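Long-range contact in HTH-type transcriptional regulator ascG (Escherichia coli, PDB 3BRQ), which represses the cryptic asc operon as a sequence-specific DNA-binding transcription factor of the LacI family: residues I170-W182 with G190-S202. Residues are numbered along the deposited sequence; the frame is centred on the assembly and turned at random.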
loop_
_atom_site.group_PDB
_atom_site.type_symbol
_atom_site.label_atom_id
_atom_site.label_comp_id
_atom_site.label_asym_id
_atom_site.label_seq_id
_atom_site.Cartn_x
_atom_site.Cartn_y
_atom_site.Cartn_z
ATOM N N ILE B 170 -27.613 -10.689 -21.503
ATOM C CA ILE B 170 -26.359 -11.338 -21.945
ATOM C C ILE B 170 -26.091 -12.615 -21.179
ATOM O O ILE B 170 -26.030 -12.616 -19.954
ATOM C CB ILE B 170 -25.107 -10.432 -21.763
ATOM C CG1 ILE B 170 -25.267 -9.164 -22.588
ATOM C CG2 ILE B 170 -23.873 -11.192 -22.199
ATOM C CD1 ILE B 170 -24.206 -8.104 -22.359
ATOM N N ALA B 171 -25.903 -13.703 -21.915
ATOM C CA ALA B 171 -25.656 -15.019 -21.313
ATOM C C ALA B 171 -24.347 -15.045 -20.510
ATOM O O ALA B 171 -23.326 -14.503 -20.943
ATOM C CB ALA B 171 -25.596 -16.080 -22.393
ATOM N N LEU B 172 -24.375 -15.694 -19.364
ATOM C CA LEU B 172 -23.160 -15.855 -18.592
ATOM C C LEU B 172 -22.294 -16.972 -19.210
ATOM O O LEU B 172 -22.806 -18.065 -19.527
ATOM C CB LEU B 172 -23.523 -16.124 -17.125
ATOM C CG LEU B 172 -22.348 -16.356 -16.213
ATOM C CD1 LEU B 172 -21.535 -15.058 -16.054
ATOM C CD2 LEU B 172 -22.824 -16.892 -14.883
ATOM N N ASN B 173 -21.015 -16.677 -19.429
ATOM C CA ASN B 173 -20.048 -17.690 -19.888
ATOM C C ASN B 173 -18.852 -17.703 -18.959
ATOM O O ASN B 173 -18.034 -16.747 -18.965
ATOM C CB ASN B 173 -19.607 -17.422 -21.352
ATOM C CG ASN B 173 -18.597 -18.496 -21.901
ATOM O OD1 ASN B 173 -18.207 -19.413 -21.210
ATOM N ND2 ASN B 173 -18.191 -18.338 -23.133
ATOM N N GLU B 174 -18.731 -18.728 -18.117
ATOM C CA GLU B 174 -17.541 -18.734 -17.195
ATOM C C GLU B 174 -16.167 -18.763 -17.863
ATOM O O GLU B 174 -15.140 -18.533 -17.184
ATOM C CB GLU B 174 -17.625 -19.802 -16.102
ATOM C CG GLU B 174 -19.013 -19.893 -15.456
ATOM C CD GLU B 174 -19.042 -19.352 -14.066
ATOM O OE1 GLU B 174 -17.983 -18.913 -13.559
ATOM O OE2 GLU B 174 -20.146 -19.367 -13.471
ATOM N N LYS B 175 -16.114 -19.028 -19.177
ATOM C CA LYS B 175 -14.817 -18.967 -19.858
ATOM C C LYS B 175 -14.286 -17.560 -19.925
ATOM O O LYS B 175 -13.087 -17.361 -20.140
ATOM C CB LYS B 175 -14.840 -19.644 -21.245
ATOM C CG LYS B 175 -14.922 -21.191 -21.110
ATOM C CD LYS B 175 -15.003 -21.920 -22.489
ATOM C CE LYS B 175 -13.961 -21.346 -23.425
ATOM N NZ LYS B 175 -13.460 -22.238 -24.549
ATOM N N LEU B 176 -15.183 -16.585 -19.767
ATOM C CA LEU B 176 -14.770 -15.192 -19.693
ATOM C C LEU B 176 -14.379 -14.742 -18.279
ATOM O O LEU B 176 -14.075 -13.606 -18.093
ATOM C CB LEU B 176 -15.833 -14.251 -20.267
ATOM C CG LEU B 176 -15.976 -14.324 -21.810
ATOM C CD1 LEU B 176 -17.254 -13.607 -22.274
ATOM C CD2 LEU B 176 -14.711 -13.714 -22.474
ATOM N N ILE B 177 -14.491 -15.612 -17.284
ATOM C CA ILE B 177 -14.122 -15.244 -15.906
ATOM C C ILE B 177 -12.831 -15.967 -15.562
ATOM O O ILE B 177 -12.743 -17.206 -15.677
ATOM C CB ILE B 177 -15.217 -15.661 -14.867
ATOM C CG1 ILE B 177 -16.544 -14.879 -15.123
ATOM C CG2 ILE B 177 -14.708 -15.392 -13.447
ATOM C CD1 ILE B 177 -17.798 -15.557 -14.544
ATOM N N ALA B 178 -11.844 -15.212 -15.129
ATOM C CA ALA B 178 -10.540 -15.771 -14.764
ATOM C C ALA B 178 -10.359 -15.481 -13.268
ATOM O O ALA B 178 -10.504 -14.321 -12.839
ATOM C CB ALA B 178 -9.443 -15.065 -15.574
ATOM N N ASN B 179 -10.068 -16.505 -12.460
ATOM C CA ASN B 179 -9.892 -16.313 -11.016
ATOM C C ASN B 179 -8.478 -15.765 -10.757
ATOM O O ASN B 179 -7.503 -16.276 -11.310
ATOM C CB ASN B 179 -10.092 -17.612 -10.254
ATOM C CG ASN B 179 -11.510 -18.177 -10.397
ATOM O OD1 ASN B 179 -11.681 -19.389 -10.464
ATOM N ND2 ASN B 179 -12.528 -17.302 -10.421
ATOM N N GLY B 180 -8.380 -14.693 -9.998
ATOM C CA GLY B 180 -7.118 -13.972 -9.795
ATOM C C GLY B 180 -6.880 -13.863 -8.294
ATOM O O GLY B 180 -7.661 -14.406 -7.476
ATOM N N LYS B 181 -5.808 -13.179 -7.914
ATOM C CA LYS B 181 -5.352 -13.190 -6.510
ATOM C C LYS B 181 -4.937 -11.803 -6.069
ATOM O O LYS B 181 -4.276 -11.700 -5.044
ATOM C CB LYS B 181 -4.137 -14.093 -6.279
ATOM C CG LYS B 181 -3.994 -15.310 -7.144
ATOM C CD LYS B 181 -3.310 -16.474 -6.433
ATOM C CE LYS B 181 -4.374 -17.563 -6.046
ATOM N NZ LYS B 181 -3.737 -18.903 -5.764
ATOM N N TRP B 182 -5.353 -10.767 -6.827
ATOM C CA TRP B 182 -5.174 -9.358 -6.511
ATOM C C TRP B 182 -3.755 -8.874 -6.863
ATOM O O TRP B 182 -3.501 -7.685 -6.811
ATOM C CB TRP B 182 -5.431 -8.993 -5.022
ATOM C CG TRP B 182 -6.744 -9.368 -4.364
ATOM C CD1 TRP B 182 -6.910 -10.286 -3.360
ATOM C CD2 TRP B 182 -8.037 -8.806 -4.599
ATOM N NE1 TRP B 182 -8.213 -10.328 -2.963
ATOM C CE2 TRP B 182 -8.932 -9.419 -3.693
ATOM C CE3 TRP B 182 -8.530 -7.854 -5.483
ATOM C CZ2 TRP B 182 -10.290 -9.112 -3.650
ATOM C CZ3 TRP B 182 -9.862 -7.532 -5.431
ATOM C CH2 TRP B 182 -10.739 -8.160 -4.535
ATOM N N GLY B 190 -3.920 -14.223 -15.764
ATOM C CA GLY B 190 -5.392 -14.334 -15.957
ATOM C C GLY B 190 -5.681 -13.979 -17.378
ATOM O O GLY B 190 -6.385 -14.709 -18.064
ATOM N N VAL B 191 -5.014 -12.926 -17.880
ATOM C CA VAL B 191 -5.232 -12.544 -19.278
ATOM C C VAL B 191 -4.668 -13.552 -20.268
ATOM O O VAL B 191 -5.338 -13.876 -21.251
ATOM C CB VAL B 191 -4.686 -11.123 -19.623
ATOM C CG1 VAL B 191 -4.025 -11.144 -20.943
ATOM C CG2 VAL B 191 -5.876 -10.166 -19.781
ATOM N N GLU B 192 -3.460 -14.066 -20.000
ATOM C CA GLU B 192 -2.860 -15.074 -20.881
ATOM C C GLU B 192 -3.816 -16.292 -20.919
ATOM O O GLU B 192 -4.037 -16.876 -21.972
ATOM C CB GLU B 192 -1.466 -15.457 -20.407
ATOM C CG GLU B 192 -0.682 -16.366 -21.379
ATOM C CD GLU B 192 -0.683 -15.819 -22.835
ATOM O OE1 GLU B 192 -0.369 -14.601 -23.038
ATOM O OE2 GLU B 192 -1.041 -16.591 -23.765
HETATM N N MSE B 193 -4.406 -16.619 -19.780
HETATM C CA MSE B 193 -5.303 -17.767 -19.731
HETATM C C MSE B 193 -6.539 -17.497 -20.601
HETATM O O MSE B 193 -6.857 -18.314 -21.411
HETATM C CB MSE B 193 -5.665 -18.154 -18.292
HETATM C CG MSE B 193 -6.669 -19.373 -18.241
HETATM SE SE MSE B 193 -7.005 -19.890 -16.433
HETATM C CE MSE B 193 -7.840 -18.275 -15.804
ATOM N N LEU B 194 -7.189 -16.353 -20.472
ATOM C CA LEU B 194 -8.341 -15.943 -21.305
ATOM C C LEU B 194 -8.058 -15.925 -22.809
ATOM O O LEU B 194 -8.882 -16.362 -23.596
ATOM C CB LEU B 194 -8.830 -14.528 -20.858
ATOM C CG LEU B 194 -9.283 -14.342 -19.399
ATOM C CD1 LEU B 194 -9.384 -12.853 -18.989
ATOM C CD2 LEU B 194 -10.660 -15.063 -19.253
ATOM N N LEU B 195 -6.894 -15.411 -23.212
ATOM C CA LEU B 195 -6.475 -15.437 -24.618
ATOM C C LEU B 195 -6.259 -16.826 -25.119
ATOM O O LEU B 195 -6.594 -17.093 -26.271
ATOM C CB LEU B 195 -5.124 -14.661 -24.829
ATOM C CG LEU B 195 -5.183 -13.177 -24.371
ATOM C CD1 LEU B 195 -3.789 -12.444 -24.580
ATOM C CD2 LEU B 195 -6.204 -12.493 -25.221
ATOM N N GLU B 196 -5.631 -17.711 -24.328
ATOM C CA GLU B 196 -5.517 -19.128 -24.743
ATOM C C GLU B 196 -6.913 -19.814 -24.830
ATOM O O GLU B 196 -7.126 -20.659 -25.706
ATOM C CB GLU B 196 -4.607 -19.929 -23.792
ATOM C CG GLU B 196 -3.156 -19.470 -23.811
ATOM C CD GLU B 196 -2.304 -20.071 -22.725
ATOM O OE1 GLU B 196 -2.847 -20.774 -21.848
ATOM O OE2 GLU B 196 -1.075 -19.803 -22.723
ATOM N N ARG B 197 -7.843 -19.462 -23.936
ATOM C CA ARG B 197 -9.244 -20.048 -23.963
ATOM C C ARG B 197 -9.979 -19.783 -25.283
ATOM O O ARG B 197 -10.867 -20.554 -25.666
ATOM C CB ARG B 197 -10.108 -19.593 -22.787
ATOM C CG ARG B 197 -9.795 -20.256 -21.461
ATOM C CD ARG B 197 -10.727 -19.667 -20.419
ATOM N NE ARG B 197 -10.424 -20.179 -19.072
ATOM C CZ ARG B 197 -10.817 -19.577 -17.955
ATOM N NH1 ARG B 197 -11.470 -18.442 -18.018
ATOM N NH2 ARG B 197 -10.580 -20.129 -16.784
ATOM N N GLY B 198 -9.608 -18.709 -25.968
ATOM C CA GLY B 198 -10.132 -18.369 -27.308
ATOM C C GLY B 198 -11.475 -17.650 -27.375
ATOM O O GLY B 198 -11.928 -17.269 -28.446
ATOM N N ALA B 199 -12.143 -17.482 -26.246
ATOM C CA ALA B 199 -13.466 -16.856 -26.228
ATOM C C ALA B 199 -13.252 -15.343 -26.424
ATOM O O ALA B 199 -12.411 -14.743 -25.767
ATOM C CB ALA B 199 -14.180 -17.208 -24.887
ATOM N N LYS B 200 -13.930 -14.742 -27.398
ATOM C CA LYS B 200 -13.637 -13.354 -27.751
ATOM C C LYS B 200 -14.134 -12.381 -26.675
ATOM O O LYS B 200 -15.210 -12.578 -26.068
ATOM C CB LYS B 200 -14.299 -12.989 -29.082
ATOM C CG LYS B 200 -13.451 -13.251 -30.308
ATOM C CD LYS B 200 -12.562 -11.995 -30.603
ATOM C CE LYS B 200 -11.575 -12.175 -31.776
ATOM N NZ LYS B 200 -12.276 -12.659 -33.027
ATOM N N PHE B 201 -13.380 -11.317 -26.441
ATOM C CA PHE B 201 -13.909 -10.272 -25.607
ATOM C C PHE B 201 -13.416 -8.887 -26.076
ATOM O O PHE B 201 -12.274 -8.780 -26.555
ATOM C CB PHE B 201 -13.589 -10.574 -24.116
ATOM C CG PHE B 201 -12.097 -10.732 -23.807
ATOM C CD1 PHE B 201 -11.365 -9.643 -23.392
ATOM C CD2 PHE B 201 -11.464 -11.983 -23.931
ATOM C CE1 PHE B 201 -10.038 -9.752 -23.119
ATOM C CE2 PHE B 201 -10.106 -12.122 -23.665
ATOM C CZ PHE B 201 -9.399 -11.000 -23.248
ATOM N N SER B 202 -14.249 -7.847 -25.919
ATOM C CA SER B 202 -13.879 -6.451 -26.256
ATOM C C SER B 202 -13.522 -5.595 -25.031
ATOM O O SER B 202 -12.944 -4.503 -25.159
ATOM C CB SER B 202 -14.959 -5.742 -27.128
ATOM O OG SER B 202 -16.204 -5.558 -26.434
HETATM O O HOH W 1 -10.422 -19.321 -13.773
#
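R197 reaches from the last turn of helix 184-197 to the backbone of 174-178. Its NH1 donates to two carbonyls, K175 O at 2.9 Å and I177 O at 2.9 Å. The bond to I177 O is nearly straight (167°) and lies close to the guanidinium plane; the one to K175 O is more bent (146°). In both, NH1 sits above the carbonyl plane. The R197 chain is extended from CG to NE, which carries the guanidinium across to strand 177-178. NH2 donates to a water that also takes the backbone N-H of N179. One side chain thus holds the carbonyls of K175 and I177 directly and reaches N179 through the water. K175 answers in the other direction. Its NZ donates to R197 O near the helix C-terminus, a longer bond of 3.3 Å.

Beside these polar links, the A178 methyl packs against the helix. A178 CB meets the selenomethionine methyl M193 CE at 3.6 Å and L194 CD2 at 3.9 Å. L194 CD2 also lies against the K175 carbonyl. Past the helix, L176 CD2 touches F201 CB at 3.7 Å and the methyl of A199.

The pairing belongs to a beta-alpha-beta crossover in the periplasmic binding protein-like fold. Strand 177-178 is an outermost strand of its sheet, and helix 184-197 leads on to strand 203-206. Strand 142-145 lies between the two strands. L194 and F201 both touch A143 there, and A178 packs on L145.

G198 leaves the helical conformation with a positive phi (82°), and the chain then runs on to bring A199 and F201 to L176. On the other segment, N173 OD1 accepts from K175 N in an Asx turn that leads into the 3-10 segment 174-176.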